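Local coordinates for Box C/D snoRNA protein 1 (Saccharomyces cerevisiae, PDB 6THL) that is required for accumulation of box C/D snoRNAs, with roles in snoRNA processing, transport to the nucleolus and ribosome biogenesis, at residues V15-L20 and T158-F163; E46-P51 and L61-S66; F123-F128 and P164-A169; D137-V142 and E177-L182. One frame throughout, in Å; residues are numbered along the deposited sequence.

Contact 1 of 4, residues V15-L20 and T158-F163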
loop_
_atom_site.group_PDB
_atom_site.type_symbol
_atom_site.label_atom_id
_atom_site.label_comp_id
_atom_site.label_asym_id
_atom_site.label_seq_id
_atom_site.Cartn_x
_atom_site.Cartn_y
_atom_site.Cartn_z
ATOM N N VAL B 15 21.120 -19.756 10.072
ATOM C CA VAL B 15 19.832 -19.652 9.414
ATOM C C VAL B 15 19.974 -19.560 7.922
ATOM O O VAL B 15 20.783 -18.747 7.411
ATOM C CB VAL B 15 19.062 -18.412 9.862
ATOM C CG1 VAL B 15 17.828 -18.236 8.994
ATOM C CG2 VAL B 15 18.672 -18.557 11.322
ATOM N N ASN B 16 19.171 -20.377 7.239
ATOM C CA ASN B 16 19.182 -20.384 5.792
ATOM C C ASN B 16 18.194 -19.353 5.227
ATOM O O ASN B 16 16.976 -19.599 5.261
ATOM C CB ASN B 16 18.863 -21.772 5.264
ATOM C CG ASN B 16 18.716 -21.783 3.759
ATOM O OD1 ASN B 16 19.690 -21.647 3.008
ATOM N ND2 ASN B 16 17.494 -21.933 3.309
ATOM N N CYS B 17 18.709 -18.222 4.697
ATOM C CA CYS B 17 17.841 -17.050 4.335
ATOM C C CYS B 17 17.580 -16.879 2.861
ATOM O O CYS B 17 18.488 -16.586 2.120
ATOM C CB CYS B 17 18.410 -15.750 4.888
ATOM S SG CYS B 17 18.800 -15.967 6.609
ATOM N N LEU B 18 16.339 -17.045 2.428
ATOM C CA LEU B 18 16.016 -16.810 1.017
ATOM C C LEU B 18 15.827 -15.321 0.779
ATOM O O LEU B 18 15.107 -14.628 1.504
ATOM C CB LEU B 18 14.777 -17.580 0.562
ATOM C CG LEU B 18 14.894 -19.077 0.761
ATOM C CD1 LEU B 18 13.636 -19.795 0.297
ATOM C CD2 LEU B 18 16.114 -19.555 0.017
ATOM N N MET B 19 16.508 -14.858 -0.255
ATOM C CA MET B 19 16.611 -13.460 -0.549
ATOM C C MET B 19 15.829 -13.195 -1.831
ATOM O O MET B 19 16.024 -13.841 -2.863
ATOM C CB MET B 19 18.091 -13.071 -0.653
ATOM C CG MET B 19 18.813 -13.255 0.679
ATOM S SD MET B 19 18.346 -11.963 1.866
ATOM C CE MET B 19 18.116 -12.937 3.333
ATOM N N LEU B 20 14.907 -12.253 -1.740
ATOM C CA LEU B 20 14.083 -11.897 -2.854
ATOM C C LEU B 20 14.826 -10.841 -3.662
ATOM O O LEU B 20 15.731 -10.168 -3.130
ATOM C CB LEU B 20 12.768 -11.388 -2.279
ATOM C CG LEU B 20 11.975 -12.471 -1.504
ATOM C CD1 LEU B 20 10.707 -11.905 -0.863
ATOM C CD2 LEU B 20 11.621 -13.681 -2.391
ATOM N N THR B 158 16.915 -23.601 10.311
ATOM C CA THR B 158 15.631 -23.379 9.618
ATOM C C THR B 158 15.866 -22.673 8.314
ATOM O O THR B 158 16.991 -22.360 7.919
ATOM C CB THR B 158 14.658 -22.452 10.385
ATOM O OG1 THR B 158 15.372 -21.302 10.859
ATOM C CG2 THR B 158 13.947 -23.171 11.537
ATOM N N THR B 159 14.766 -22.385 7.650
ATOM C CA THR B 159 14.794 -21.435 6.561
ATOM C C THR B 159 13.793 -20.310 6.796
ATOM O O THR B 159 12.688 -20.551 7.344
ATOM C CB THR B 159 14.585 -22.180 5.235
ATOM O OG1 THR B 159 15.765 -22.951 4.980
ATOM C CG2 THR B 159 14.309 -21.221 4.043
ATOM N N VAL B 160 14.200 -19.076 6.435
ATOM C CA VAL B 160 13.255 -17.952 6.397
ATOM C C VAL B 160 13.198 -17.332 5.044
ATOM O O VAL B 160 14.126 -17.433 4.264
ATOM C CB VAL B 160 13.586 -16.868 7.410
ATOM C CG1 VAL B 160 13.239 -17.353 8.816
ATOM C CG2 VAL B 160 15.043 -16.440 7.284
ATOM N N ILE B 161 12.079 -16.713 4.733
ATOM C CA ILE B 161 12.047 -15.854 3.569
ATOM C C ILE B 161 12.448 -14.481 4.076
ATOM O O ILE B 161 11.675 -13.756 4.747
ATOM C CB ILE B 161 10.694 -15.849 2.883
ATOM C CG1 ILE B 161 10.571 -17.152 2.106
ATOM C CG2 ILE B 161 10.631 -14.682 1.903
ATOM C CD1 ILE B 161 9.172 -17.505 1.721
ATOM N N GLU B 162 13.713 -14.179 3.811
ATOM C CA GLU B 162 14.353 -12.936 4.240
ATOM C C GLU B 162 14.577 -12.875 5.759
ATOM O O GLU B 162 15.607 -12.368 6.240
ATOM C CB GLU B 162 13.567 -11.695 3.746
ATOM C CG GLU B 162 13.447 -11.566 2.232
ATOM C CD GLU B 162 14.576 -10.804 1.575
ATOM O OE1 GLU B 162 14.734 -10.952 0.345
ATOM O OE2 GLU B 162 15.289 -10.048 2.255
ATOM N N PHE B 163 13.620 -13.372 6.515
ATOM C CA PHE B 163 13.587 -13.102 7.936
ATOM C C PHE B 163 12.300 -13.702 8.462
ATOM O O PHE B 163 11.257 -13.676 7.779
ATOM C CB PHE B 163 13.691 -11.574 8.293
ATOM C CG PHE B 163 12.474 -10.726 7.901
ATOM C CD1 PHE B 163 11.508 -10.420 8.810
ATOM C CD2 PHE B 163 12.334 -10.222 6.620
ATOM C CE1 PHE B 163 10.413 -9.649 8.454
ATOM C CE2 PHE B 163 11.241 -9.458 6.254
ATOM C CZ PHE B 163 10.285 -9.159 7.177
#
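N16, C17 and L18 pair in parallel with T159, V160 and I161, a short β-ladder in a small three-stranded mixed sheet of the BCD1 domain. The backbone bonds run N16 N to T158 O, V160 N to N16 O (3.1 Å) and L18 N to V160 O. A weak one from E162 N to L18 O continues them. The side chain of E162 runs on along 15-20, toward L20. E162 CB passes L18 O at 4.0 Å. CG stays near L18 O and also reaches CG of L20. The chain bends at chi2 (-89°), which carries E162 CD to within 3.6 Å of L20 N. OE1 faces L20 N as a hydrogen-bond acceptor; the modelled distance is very short and its exact length is doubtful. E162 OE2 lies 3.6 Å from M19 SD. It is also bonded by N30 ND2. On the C17 and V160 face, V160 CG2 meets V15 CG1 at 3.7 Å and also touches C17 SG. W43 covers V15 and C17. On the other face N16 and T159 lie side by side, and N16 ND2 donates to T159 OG1, 17° out of the amide plane.

Contact 2 of 4, residues E46-P51 and L61-S66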
loop_
_atom_site.group_PDB
_atom_site.type_symbol
_atom_site.label_atom_id
_atom_site.label_comp_id
_atom_site.label_asym_id
_atom_site.label_seq_id
_atom_site.Cartn_x
_atom_site.Cartn_y
_atom_site.Cartn_z
ATOM N N GLU B 46 8.668 -10.534 11.334
ATOM C CA GLU B 46 7.292 -10.147 11.009
ATOM C C GLU B 46 6.264 -10.779 11.986
ATOM O O GLU B 46 5.969 -11.976 11.949
ATOM C CB GLU B 46 6.961 -10.508 9.553
ATOM C CG GLU B 46 5.521 -10.186 9.206
ATOM C CD GLU B 46 5.140 -10.646 7.839
ATOM O OE1 GLU B 46 4.108 -10.139 7.367
ATOM O OE2 GLU B 46 5.857 -11.488 7.244
ATOM N N TRP B 47 5.725 -9.960 12.868
ATOM C CA TRP B 47 4.737 -10.433 13.808
ATOM C C TRP B 47 3.405 -10.459 13.097
ATOM O O TRP B 47 3.036 -9.500 12.452
ATOM C CB TRP B 47 4.664 -9.518 15.035
ATOM C CG TRP B 47 5.887 -9.561 15.842
ATOM C CD1 TRP B 47 6.901 -8.672 15.831
ATOM C CD2 TRP B 47 6.247 -10.577 16.775
ATOM N NE1 TRP B 47 7.882 -9.065 16.714
ATOM C CE2 TRP B 47 7.497 -10.236 17.301
ATOM C CE3 TRP B 47 5.622 -11.749 17.219
ATOM C CZ2 TRP B 47 8.134 -11.009 18.253
ATOM C CZ3 TRP B 47 6.271 -12.534 18.166
ATOM C CH2 TRP B 47 7.507 -12.158 18.673
ATOM N N ILE B 48 2.701 -11.576 13.189
ATOM C CA ILE B 48 1.323 -11.655 12.730
ATOM C C ILE B 48 0.481 -12.185 13.881
ATOM O O ILE B 48 0.608 -13.346 14.271
ATOM C CB ILE B 48 1.182 -12.591 11.524
ATOM C CG1 ILE B 48 1.873 -11.989 10.294
ATOM C CG2 ILE B 48 -0.282 -12.827 11.224
ATOM C CD1 ILE B 48 2.182 -12.987 9.214
ATOM N N LEU B 49 -0.367 -11.312 14.422
ATOM C CA LEU B 49 -1.246 -11.628 15.542
ATOM C C LEU B 49 -2.582 -12.081 15.016
ATOM O O LEU B 49 -3.232 -11.341 14.264
ATOM C CB LEU B 49 -1.448 -10.378 16.407
ATOM C CG LEU B 49 -0.147 -9.742 16.908
ATOM C CD1 LEU B 49 -0.461 -8.756 18.014
ATOM C CD2 LEU B 49 0.870 -10.744 17.415
ATOM N N CYS B 50 -2.978 -13.297 15.397
ATOM C CA CYS B 50 -4.292 -13.838 15.044
ATOM C C CYS B 50 -5.217 -13.757 16.255
ATOM O O CYS B 50 -5.010 -14.437 17.281
ATOM C CB CYS B 50 -4.196 -15.269 14.543
ATOM S SG CYS B 50 -2.745 -15.625 13.529
ATOM N N PRO B 51 -6.245 -12.913 16.143
ATOM C CA PRO B 51 -7.160 -12.736 17.216
ATOM C C PRO B 51 -8.161 -13.864 17.183
ATOM O O PRO B 51 -8.120 -14.701 16.276
ATOM C CB PRO B 51 -7.851 -11.432 16.842
ATOM C CG PRO B 51 -7.991 -11.533 15.368
ATOM C CD PRO B 51 -6.698 -12.185 14.938
ATOM N N LEU B 61 -6.588 -9.586 11.061
ATOM C CA LEU B 61 -5.199 -9.796 11.527
ATOM C C LEU B 61 -4.586 -8.469 11.949
ATOM O O LEU B 61 -5.108 -7.410 11.624
ATOM C CB LEU B 61 -4.317 -10.418 10.443
ATOM C CG LEU B 61 -4.670 -11.830 9.947
ATOM C CD1 LEU B 61 -3.597 -12.421 9.031
ATOM C CD2 LEU B 61 -4.915 -12.760 11.130
ATOM N N PHE B 62 -3.517 -8.514 12.730
ATOM C CA PHE B 62 -2.657 -7.326 12.928
ATOM C C PHE B 62 -1.254 -7.801 12.724
ATOM O O PHE B 62 -0.784 -8.692 13.447
ATOM C CB PHE B 62 -2.760 -6.673 14.326
ATOM C CG PHE B 62 -1.730 -5.563 14.584
ATOM C CD1 PHE B 62 -2.099 -4.241 14.583
ATOM C CD2 PHE B 62 -0.411 -5.862 14.874
ATOM C CE1 PHE B 62 -1.169 -3.252 14.809
ATOM C CE2 PHE B 62 0.511 -4.873 15.111
ATOM C CZ PHE B 62 0.135 -3.568 15.072
ATOM N N LYS B 63 -0.597 -7.194 11.740
ATOM C CA LYS B 63 0.760 -7.523 11.397
ATOM C C LYS B 63 1.649 -6.369 11.830
ATOM O O LYS B 63 1.241 -5.221 11.815
ATOM C CB LYS B 63 0.828 -7.780 9.908
ATOM C CG LYS B 63 -0.174 -8.845 9.491
ATOM C CD LYS B 63 -0.955 -8.474 8.243
ATOM C CE LYS B 63 -0.174 -8.767 6.970
ATOM N NZ LYS B 63 -1.074 -9.347 5.937
ATOM N N HIS B 64 2.846 -6.681 12.291
ATOM C CA HIS B 64 3.800 -5.649 12.551
ATOM C C HIS B 64 5.197 -6.200 12.438
ATOM O O HIS B 64 5.456 -7.281 12.907
ATOM C CB HIS B 64 3.583 -4.986 13.900
ATOM C CG HIS B 64 4.550 -3.884 14.163
ATOM N ND1 HIS B 64 4.205 -2.561 14.053
ATOM C CD2 HIS B 64 5.871 -3.909 14.447
ATOM C CE1 HIS B 64 5.264 -1.813 14.305
ATOM N NE2 HIS B 64 6.290 -2.607 14.538
ATOM N N VAL B 65 6.079 -5.416 11.825
ATOM C CA VAL B 65 7.458 -5.793 11.598
ATOM C C VAL B 65 8.375 -5.036 12.539
ATOM O O VAL B 65 8.404 -3.817 12.495
ATOM C CB VAL B 65 7.841 -5.467 10.157
ATOM C CG1 VAL B 65 9.286 -5.832 9.865
ATOM C CG2 VAL B 65 6.909 -6.228 9.244
ATOM N N SER B 66 9.095 -5.762 13.397
ATOM C CA SER B 66 10.024 -5.169 14.346
ATOM C C SER B 66 11.379 -5.339 13.780
ATOM O O SER B 66 11.599 -6.233 13.002
ATOM C CB SER B 66 9.952 -5.850 15.692
ATOM O OG SER B 66 8.726 -5.537 16.337
#
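W47 pairs with H64 and L49 with F62, both as antiparallel hydrogen-bonded pairs. The non-hydrogen-bonded pairs, E46 with V65 and I48 with K63, alternate with them. The strand axes approach to 4.5 Å, at 160° between their directions. Four backbone bonds join them. W47 N to H64 O is the most bent, at 146°; L49 N to F62 O measures 2.8 Å and is nearly straight.

W47, L49, F62 and H64 share one face. W47 CB is 3.2 Å from H64 O, which lies at the edge of the indole. With CG beside the backbone N (chi1 -67°), the indole turns its CD1 and NE1 edge to S66, whose CB lies in the ring plane, 4.0 Å from W47 NE1. S66 OG is bonded to M79 O, and L75 and M79 also touch the indole. With W47 cut back to an alanine, L75 and M79 are likely to lose the ring they pack on, and S66 its neighbour. L49 CD1 meets F62 CD2 obliquely at 4.3 Å, and helix 81-90 packs on L49.

On the other face I48 CG1 lies alongside K63 CG at 3.8 Å. E46 sends its carboxylate away to R26 and T165. Beyond the paired residues, L61 reaches I48 CG2 with CD1 and the C50 backbone with CD2. The two strands follow each other in the chain and form an antiparallel β-hairpin with a long connection.

Contact 3 of 4, residues F123-F128 and P164-A169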
loop_
_atom_site.group_PDB
_atom_site.type_symbol
_atom_site.label_atom_id
_atom_site.label_comp_id
_atom_site.label_asym_id
_atom_site.label_seq_id
_atom_site.Cartn_x
_atom_site.Cartn_y
_atom_site.Cartn_z
ATOM N N PHE B 123 3.147 -19.893 19.507
ATOM C CA PHE B 123 3.902 -19.143 18.541
ATOM C C PHE B 123 4.337 -20.097 17.478
ATOM O O PHE B 123 4.980 -21.105 17.751
ATOM C CB PHE B 123 5.098 -18.471 19.202
ATOM C CG PHE B 123 4.701 -17.337 20.085
ATOM C CD1 PHE B 123 4.874 -16.033 19.686
ATOM C CD2 PHE B 123 4.074 -17.576 21.293
ATOM C CE1 PHE B 123 4.477 -14.981 20.490
ATOM C CE2 PHE B 123 3.669 -16.528 22.099
ATOM C CZ PHE B 123 3.869 -15.229 21.691
ATOM N N TYR B 124 3.972 -19.765 16.253
ATOM C CA TYR B 124 4.257 -20.601 15.131
ATOM C C TYR B 124 5.086 -19.782 14.150
ATOM O O TYR B 124 4.697 -18.686 13.836
ATOM C CB TYR B 124 2.926 -20.964 14.492
ATOM C CG TYR B 124 1.903 -21.604 15.415
ATOM C CD1 TYR B 124 1.707 -22.988 15.420
ATOM C CD2 TYR B 124 1.107 -20.834 16.256
ATOM C CE1 TYR B 124 0.761 -23.587 16.246
ATOM C CE2 TYR B 124 0.153 -21.427 17.086
ATOM C CZ TYR B 124 -0.008 -22.808 17.079
ATOM O OH TYR B 124 -0.935 -23.419 17.896
ATOM N N THR B 125 6.234 -20.282 13.697
ATOM C CA THR B 125 6.886 -19.754 12.492
ATOM C C THR B 125 6.495 -20.725 11.383
ATOM O O THR B 125 5.786 -21.713 11.620
ATOM C CB THR B 125 8.435 -19.639 12.630
ATOM O OG1 THR B 125 8.966 -18.774 11.616
ATOM C CG2 THR B 125 9.120 -20.985 12.512
ATOM N N LYS B 126 6.951 -20.468 10.170
ATOM C CA LYS B 126 6.538 -21.287 9.058
ATOM C C LYS B 126 7.726 -22.106 8.610
ATOM O O LYS B 126 8.866 -21.773 8.955
ATOM C CB LYS B 126 5.926 -20.401 7.967
ATOM C CG LYS B 126 6.905 -19.749 7.027
ATOM C CD LYS B 126 6.418 -18.370 6.591
ATOM C CE LYS B 126 5.213 -18.421 5.693
ATOM N NZ LYS B 126 4.889 -17.081 5.109
ATOM N N THR B 127 7.479 -23.192 7.875
ATOM C CA THR B 127 8.525 -24.226 7.663
ATOM C C THR B 127 8.682 -24.553 6.204
ATOM O O THR B 127 7.737 -24.469 5.452
ATOM C CB THR B 127 8.224 -25.510 8.485
ATOM O OG1 THR B 127 9.440 -26.133 8.875
ATOM C CG2 THR B 127 7.316 -26.537 7.734
ATOM N N PHE B 128 9.894 -24.921 5.815
ATOM C CA PHE B 128 10.257 -25.045 4.407
ATOM C C PHE B 128 11.032 -26.340 4.185
ATOM O O PHE B 128 11.746 -26.768 5.098
ATOM C CB PHE B 128 11.179 -23.887 3.975
ATOM C CG PHE B 128 10.556 -22.529 4.060
ATOM C CD1 PHE B 128 9.922 -21.969 2.955
ATOM C CD2 PHE B 128 10.636 -21.786 5.240
ATOM C CE1 PHE B 128 9.346 -20.709 3.032
ATOM C CE2 PHE B 128 10.066 -20.517 5.324
ATOM C CZ PHE B 128 9.416 -19.979 4.219
ATOM N N PRO B 164 12.365 -14.238 9.676
ATOM C CA PRO B 164 11.239 -14.935 10.268
ATOM C C PRO B 164 9.923 -14.176 10.195
ATOM O O PRO B 164 9.882 -12.957 10.374
ATOM C CB PRO B 164 11.656 -15.086 11.741
ATOM C CG PRO B 164 12.761 -14.101 11.941
ATOM C CD PRO B 164 13.471 -14.067 10.634
ATOM N N THR B 165 8.867 -14.920 9.923
ATOM C CA THR B 165 7.517 -14.459 10.149
ATOM C C THR B 165 7.023 -15.304 11.345
ATOM O O THR B 165 7.410 -16.470 11.464
ATOM C CB THR B 165 6.683 -14.692 8.878
ATOM O OG1 THR B 165 7.324 -14.040 7.760
ATOM C CG2 THR B 165 5.268 -14.209 9.048
ATOM N N ILE B 166 6.226 -14.729 12.247
ATOM C CA ILE B 166 5.897 -15.402 13.493
ATOM C C ILE B 166 4.468 -15.146 13.879
ATOM O O ILE B 166 4.125 -14.030 14.267
ATOM C CB ILE B 166 6.753 -14.935 14.693
ATOM C CG1 ILE B 166 8.260 -14.962 14.400
ATOM C CG2 ILE B 166 6.434 -15.795 15.917
ATOM C CD1 ILE B 166 8.855 -16.342 14.314
ATOM N N PHE B 167 3.661 -16.207 13.800
ATOM C CA PHE B 167 2.225 -16.176 14.026
ATOM C C PHE B 167 1.957 -16.386 15.498
ATOM O O PHE B 167 2.672 -17.156 16.170
ATOM C CB PHE B 167 1.510 -17.309 13.270
ATOM C CG PHE B 167 1.537 -17.175 11.780
ATOM C CD1 PHE B 167 2.598 -17.683 11.053
ATOM C CD2 PHE B 167 0.475 -16.588 11.106
ATOM C CE1 PHE B 167 2.637 -17.582 9.681
ATOM C CE2 PHE B 167 0.523 -16.469 9.727
ATOM C CZ PHE B 167 1.618 -16.969 9.010
ATOM N N VAL B 168 0.894 -15.727 15.962
ATOM C CA VAL B 168 0.502 -15.680 17.349
ATOM C C VAL B 168 -1.011 -15.922 17.376
ATOM O O VAL B 168 -1.759 -15.322 16.614
ATOM C CB VAL B 168 0.885 -14.315 17.990
ATOM C CG1 VAL B 168 0.571 -14.292 19.476
ATOM C CG2 VAL B 168 2.363 -14.050 17.861
ATOM N N ALA B 169 -1.463 -16.829 18.227
ATOM C CA ALA B 169 -2.889 -17.103 18.353
ATOM C C ALA B 169 -3.150 -17.948 19.597
ATOM O O ALA B 169 -2.264 -18.694 20.056
ATOM C CB ALA B 169 -3.380 -17.827 17.126
#
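Y124 and F167 exchange two backbone hydrogen bonds. F167 N to Y124 O is 2.7 Å, and Y124 N to F167 O is 2.9 Å and nearly straight at 169°. The hydroxyl of T125 adds a third bond, T125 OG1 to T165 O at 2.8 Å, nearly in line with the carbonyl. T125 OG1 stands anti to the backbone N (chi1 -163°), and this swings it across to 164-169. K126 makes its salt bridge away from this strand, with D137.

These are antiparallel neighbours, 123-126 and 165-169, inside the large mixed sheet of the domain. Strand 165-169 has 40-49 on its other side, in parallel, and 123-126 has 140-143 on its other side, antiparallel. Both strands are therefore interior ones, and every residue in the contact is buried.

Packing differs on the two faces. On one, F123 and V168 lie side by side, with V168 CG2 3.5 Å from F123 CE1. I166 CG2 meets the edge of the same ring at F123 CD1, 4.1 Å away, and I166 CD1 lies 3.7 Å from T125 CB. On the other face Y124 CB and F167 CB touch, 4.1 Å apart. Each ring has the partner's carbonyl oxygen at its edge, in plane: Y124 O lies 3.6 Å from F167 CD1, and F167 O is beside CD2 of the Y124 ring.

Contact 4 of 4, residues D137-V142 and E177-L182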
loop_
_atom_site.group_PDB
_atom_site.type_symbol
_atom_site.label_atom_id
_atom_site.label_comp_id
_atom_site.label_asym_id
_atom_site.label_seq_id
_atom_site.Cartn_x
_atom_site.Cartn_y
_atom_site.Cartn_z
ATOM N N ASP B 137 7.091 -19.278 -0.957
ATOM C CA ASP B 137 6.291 -19.086 0.290
ATOM C C ASP B 137 5.738 -20.433 0.837
ATOM O O ASP B 137 5.735 -21.418 0.128
ATOM C CB ASP B 137 5.145 -18.133 -0.087
ATOM C CG ASP B 137 4.398 -17.497 1.107
ATOM O OD1 ASP B 137 4.624 -17.800 2.294
ATOM O OD2 ASP B 137 3.526 -16.651 0.803
ATOM N N SER B 138 5.287 -20.480 2.083
ATOM C CA SER B 138 4.726 -21.693 2.671
ATOM C C SER B 138 3.513 -21.438 3.592
ATOM O O SER B 138 3.315 -20.347 4.135
ATOM C CB SER B 138 5.808 -22.446 3.454
ATOM O OG SER B 138 5.259 -23.519 4.224
ATOM N N LYS B 139 2.676 -22.455 3.741
ATOM C CA LYS B 139 1.545 -22.375 4.645
ATOM C C LYS B 139 1.587 -23.550 5.619
ATOM O O LYS B 139 0.591 -23.870 6.276
ATOM C CB LYS B 139 0.258 -22.327 3.837
ATOM C CG LYS B 139 0.291 -21.193 2.833
ATOM C CD LYS B 139 -1.061 -20.767 2.333
ATOM C CE LYS B 139 -0.881 -19.950 1.065
ATOM N NZ LYS B 139 -2.168 -19.400 0.548
ATOM N N LYS B 140 2.768 -24.162 5.717
ATOM C CA LYS B 140 3.030 -25.230 6.642
ATOM C C LYS B 140 3.695 -24.570 7.808
ATOM O O LYS B 140 4.763 -23.985 7.652
ATOM C CB LYS B 140 4.018 -26.262 6.050
ATOM C CG LYS B 140 3.583 -26.996 4.783
ATOM C CD LYS B 140 2.261 -27.695 4.941
ATOM C CE LYS B 140 1.885 -28.339 3.633
ATOM N NZ LYS B 140 0.407 -28.321 3.469
ATOM N N LEU B 141 3.093 -24.685 8.979
ATOM C CA LEU B 141 3.648 -24.053 10.170
ATOM C C LEU B 141 4.158 -25.104 11.146
ATOM O O LEU B 141 3.670 -26.242 11.157
ATOM C CB LEU B 141 2.603 -23.148 10.827
ATOM C CG LEU B 141 1.937 -22.202 9.808
ATOM C CD1 LEU B 141 0.818 -21.426 10.483
ATOM C CD2 LEU B 141 2.946 -21.253 9.144
ATOM N N VAL B 142 5.185 -24.713 11.912
ATOM C CA VAL B 142 5.640 -25.430 13.117
ATOM C C VAL B 142 5.553 -24.477 14.312
ATOM O O VAL B 142 6.145 -23.394 14.326
ATOM C CB VAL B 142 7.080 -25.994 13.016
ATOM C CG1 VAL B 142 7.102 -27.288 12.215
ATOM C CG2 VAL B 142 8.058 -24.985 12.421
ATOM N N GLU B 177 -6.614 -19.107 7.176
ATOM C CA GLU B 177 -7.072 -20.329 6.477
ATOM C C GLU B 177 -6.140 -20.600 5.348
ATOM O O GLU B 177 -5.603 -19.672 4.772
ATOM C CB GLU B 177 -8.551 -20.247 6.001
ATOM C CG GLU B 177 -8.858 -19.655 4.619
ATOM C CD GLU B 177 -10.354 -19.715 4.260
ATOM O OE1 GLU B 177 -10.705 -19.497 3.091
ATOM O OE2 GLU B 177 -11.207 -19.984 5.132
ATOM N N GLY B 178 -5.939 -21.870 5.030
ATOM C CA GLY B 178 -4.852 -22.270 4.122
ATOM C C GLY B 178 -3.625 -22.707 4.908
ATOM O O GLY B 178 -2.919 -23.613 4.484
ATOM N N TYR B 179 -3.376 -22.065 6.054
ATOM C CA TYR B 179 -2.272 -22.433 6.953
ATOM C C TYR B 179 -2.598 -23.702 7.728
ATOM O O TYR B 179 -3.683 -23.838 8.284
ATOM C CB TYR B 179 -1.904 -21.268 7.907
ATOM C CG TYR B 179 -1.242 -20.167 7.130
ATOM C CD1 TYR B 179 -2.009 -19.334 6.338
ATOM C CD2 TYR B 179 0.153 -20.019 7.098
ATOM C CE1 TYR B 179 -1.433 -18.365 5.563
ATOM C CE2 TYR B 179 0.737 -19.048 6.309
ATOM C CZ TYR B 179 -0.085 -18.229 5.546
ATOM O OH TYR B 179 0.358 -17.234 4.745
ATOM N N GLU B 180 -1.644 -24.627 7.746
ATOM C CA GLU B 180 -1.797 -25.903 8.420
ATOM C C GLU B 180 -0.564 -26.166 9.290
ATOM O O GLU B 180 0.559 -26.061 8.806
ATOM C CB GLU B 180 -1.933 -26.984 7.365
ATOM C CG GLU B 180 -2.051 -28.398 7.910
ATOM C CD GLU B 180 -1.009 -29.320 7.313
ATOM O OE1 GLU B 180 -0.875 -29.346 6.064
ATOM O OE2 GLU B 180 -0.312 -30.000 8.105
ATOM N N VAL B 181 -0.776 -26.503 10.564
ATOM C CA VAL B 181 0.319 -26.792 11.496
ATOM C C VAL B 181 0.655 -28.262 11.552
ATOM O O VAL B 181 -0.242 -29.090 11.610
ATOM C CB VAL B 181 -0.055 -26.456 12.938
ATOM C CG1 VAL B 181 1.153 -26.740 13.827
ATOM C CG2 VAL B 181 -0.597 -25.019 13.066
ATOM N N LEU B 182 1.949 -28.559 11.606
ATOM C CA LEU B 182 2.487 -29.916 11.635
ATOM C C LEU B 182 2.951 -30.273 13.042
ATOM O O LEU B 182 3.813 -29.584 13.584
ATOM C CB LEU B 182 3.709 -30.006 10.703
ATOM C CG LEU B 182 3.493 -30.236 9.189
ATOM C CD1 LEU B 182 4.646 -29.718 8.322
ATOM C CD2 LEU B 182 3.258 -31.716 8.894
#
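K140 pairs with E180 and L141 with V181 in a short parallel β-ladder at the edge of the large sheet, with K139 and Y179 beside its start. Three backbone bonds hold it. E180 N to K139 O is the straightest, at 170°, and L141 N to E180 O and L182 N to L141 O follow. The tight part is round Y179 and L141. K139 CB sits over one face of the tyrosine ring, 4.1 Å from the Y179 centroid, a CH-pi contact. L141 meets the ring at its edge instead: CG lies in the ring plane and L141 CD2 is 3.7 Å from Y179 CD2. F167 meets the ring too, planes about 50° apart. Were Y179 a serine, K139 CB would probably lose the face it sits on and the L141 methyls their edge partner. L175 packs on both L141 and V181. The K140 and E180 side is looser and lies at the surface. L182 CD1 only brushes K140 CB, at 4.2 Å. K140 bends at chi2 and chi4 to meet the carboxylate of E180. K140 NZ donates to E180 OE1 at 3.1 Å, a salt bridge nearly in line with the C-O bond.

Contacts 2, 3 and 4 belong to one large sheet, while contact 1 lies in a smaller sheet about 13 Å from contact 3, centre to centre. Contact 3 is the buried core, with aromatic and aliphatic packing. Contact 4 is a surface contact, where a salt bridge joins exposed side chains. Contacts 1 and 2 are partly buried. Strands 40-49 and 165-169 run side by side and join contacts 2 and 3. Contacts 3 and 4 share the neighbouring strands 122-126 and 140-143, with a probable hydrogen bond from T127 N to K140 O. F163 joins contact 1 to contact 2 by packing on E46 and V65, and F128 of contact 3 packs on T159 and I161. Contacts 1 and 4 are parallel pairings, contacts 2 and 3 antiparallel.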